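Local coordinates for protein endoglucanase (Mytilus edulis, PDB 1WC2) that hydrolyses internal beta-1,4-glucosidic linkages in cellulose and related beta-glucans, and also has expansin activity, at residues A17-Y22 against N146-T151. Sequence-based numbering, arbitrary orientation.
Sequences ASTTNY and NNPETT
A17 and T150 form an antiparallel hydrogen-bonded pair between strands 14-22 and 148-155. A17 N donates to T150 O at 2.9 Å, and T150 N returns a bond to A17 O at 3.1 Å. A17 O takes a second bond, from T150 OG1 at 2.9 Å. The chi1 of T150 (68°) sets OG1 between its backbone N and C, turned to that carbonyl.

Beyond this pair, side chains and water do the bridging. T19 OG1 donates to P148 O at 2.9 Å, 19° off the carbonyl plane. Water 1 accepts from T19 N and probably donates to N147 O. N147 OD1 accepts a nearly straight bond from N21 N at 2.8 Å, the donor lying above the amide plane. Its ND2 bonds to Q85 O and water 2, which also bonds to N21 O.

Apolar contact is slight: T19 and T150 side chains cross at about a right angle, CG2 to CG2 4.1 Å, beside L75 of strand 72-78.

T20 faces away and touches D132, the probable proton donor. The N147 amide and two waters help to continue the strand pairing of this double-psi barrel past where direct backbone bonds stop, next to the probable active site.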
loop_
_atom_site.group_PDB
_atom_site.type_symbol
_atom_site.label_atom_id
_atom_site.label_comp_id
_atom_site.label_asym_id
_atom_site.label_seq_id
_atom_site.Cartn_x
_atom_site.Cartn_y
_atom_site.Cartn_z
ATOM N N ALA A 17 2.852 8.368 4.541
ATOM C CA ALA A 17 2.446 7.782 3.263
ATOM C C ALA A 17 1.044 8.251 2.927
ATOM O O ALA A 17 0.149 8.267 3.792
ATOM C CB ALA A 17 2.466 6.253 3.331
ATOM N N SER A 18 0.843 8.621 1.668
ATOM C CA SER A 18 -0.504 8.832 1.155
ATOM C C SER A 18 -1.104 7.492 0.709
ATOM O O SER A 18 -0.390 6.504 0.471
ATOM C CB SER A 18 -0.498 9.859 0.009
ATOM O OG SER A 18 0.502 9.599 -0.973
ATOM N N THR A 19 -2.437 7.469 0.629
ATOM C CA THR A 19 -3.185 6.294 0.197
ATOM C C THR A 19 -4.298 6.645 -0.786
ATOM O O THR A 19 -4.849 7.758 -0.761
ATOM C CB THR A 19 -3.806 5.517 1.381
ATOM O OG1 THR A 19 -4.843 6.296 2.006
ATOM C CG2 THR A 19 -2.753 5.180 2.449
ATOM N N THR A 20 -4.623 5.684 -1.655
ATOM C CA THR A 20 -5.835 5.724 -2.474
ATOM C C THR A 20 -6.536 4.375 -2.503
ATOM O O THR A 20 -5.935 3.382 -2.909
ATOM C CB THR A 20 -5.508 6.029 -3.987
ATOM O OG1 THR A 20 -4.584 7.114 -4.145
ATOM C CG2 THR A 20 -6.787 6.403 -4.776
ATOM N N ASN A 21 -7.827 4.376 -2.181
ATOM C CA ASN A 21 -8.639 3.170 -2.270
ATOM C C ASN A 21 -8.807 2.871 -3.762
ATOM O O ASN A 21 -9.089 3.778 -4.537
ATOM C CB ASN A 21 -9.990 3.378 -1.570
ATOM C CG ASN A 21 -9.855 3.354 -0.057
ATOM O OD1 ASN A 21 -9.035 2.609 0.491
ATOM N ND2 ASN A 21 -10.631 4.188 0.623
ATOM N N TYR A 22 -8.548 1.630 -4.167
ATOM C CA TYR A 22 -8.653 1.203 -5.566
ATOM C C TYR A 22 -9.187 -0.228 -5.650
ATOM O O TYR A 22 -9.308 -0.919 -4.635
ATOM C CB TYR A 22 -7.300 1.364 -6.310
ATOM C CG TYR A 22 -6.327 0.174 -6.332
ATOM C CD1 TYR A 22 -5.648 -0.171 -7.505
ATOM C CD2 TYR A 22 -6.029 -0.571 -5.190
ATOM C CE1 TYR A 22 -4.738 -1.228 -7.539
ATOM C CE2 TYR A 22 -5.119 -1.646 -5.237
ATOM C CZ TYR A 22 -4.482 -1.979 -6.411
ATOM O OH TYR A 22 -3.596 -3.046 -6.456
ATOM N N ASN A 146 -11.302 6.845 4.151
ATOM C CA ASN A 146 -11.419 7.441 2.813
ATOM C C ASN A 146 -10.078 8.102 2.473
ATOM O O ASN A 146 -9.864 9.273 2.765
ATOM C CB ASN A 146 -12.580 8.458 2.791
ATOM C CG ASN A 146 -12.743 9.198 1.452
ATOM O OD1 ASN A 146 -13.532 10.164 1.359
ATOM N ND2 ASN A 146 -12.045 8.760 0.429
ATOM N N ASN A 147 -9.174 7.320 1.892
ATOM C CA ASN A 147 -7.833 7.786 1.531
ATOM C C ASN A 147 -7.123 8.554 2.651
ATOM O O ASN A 147 -6.631 9.680 2.454
ATOM C CB ASN A 147 -7.898 8.622 0.252
ATOM C CG ASN A 147 -8.533 7.867 -0.893
ATOM O OD1 ASN A 147 -8.713 6.650 -0.812
ATOM N ND2 ASN A 147 -8.846 8.572 -1.969
ATOM N N PRO A 148 -7.030 7.959 3.840
ATOM C CA PRO A 148 -6.402 8.679 4.949
ATOM C C PRO A 148 -4.922 8.968 4.699
ATOM O O PRO A 148 -4.229 8.190 4.050
ATOM C CB PRO A 148 -6.537 7.691 6.118
ATOM C CG PRO A 148 -6.579 6.360 5.471
ATOM C CD PRO A 148 -7.392 6.582 4.235
ATOM N N GLU A 149 -4.458 10.085 5.241
ATOM C CA GLU A 149 -3.025 10.336 5.434
ATOM C C GLU A 149 -2.521 9.420 6.562
ATOM O O GLU A 149 -3.200 9.279 7.583
ATOM C CB GLU A 149 -2.817 11.804 5.808
ATOM C CG GLU A 149 -1.379 12.260 5.974
ATOM C CD GLU A 149 -1.301 13.700 6.450
ATOM O OE1 GLU A 149 -1.911 13.999 7.512
ATOM O OE2 GLU A 149 -0.637 14.525 5.765
ATOM N N THR A 150 -1.336 8.827 6.410
ATOM C CA THR A 150 -0.834 7.862 7.388
ATOM C C THR A 150 0.637 8.070 7.705
ATOM O O THR A 150 1.354 8.729 6.948
ATOM C CB THR A 150 -1.000 6.406 6.876
ATOM O OG1 THR A 150 -0.133 6.161 5.753
ATOM C CG2 THR A 150 -2.448 6.103 6.447
ATOM N N THR A 151 1.082 7.470 8.816
ATOM C CA THR A 151 2.497 7.156 9.017
ATOM C C THR A 151 2.666 5.642 8.856
ATOM O O THR A 151 1.722 4.875 9.064
ATOM C CB THR A 151 3.023 7.642 10.391
ATOM O OG1 THR A 151 2.194 7.123 11.439
ATOM C CG2 THR A 151 2.957 9.168 10.480
HETATM O O HOH W 1 -3.572 10.050 1.644
HETATM O O HOH W 2 -10.168 6.409 -3.919
#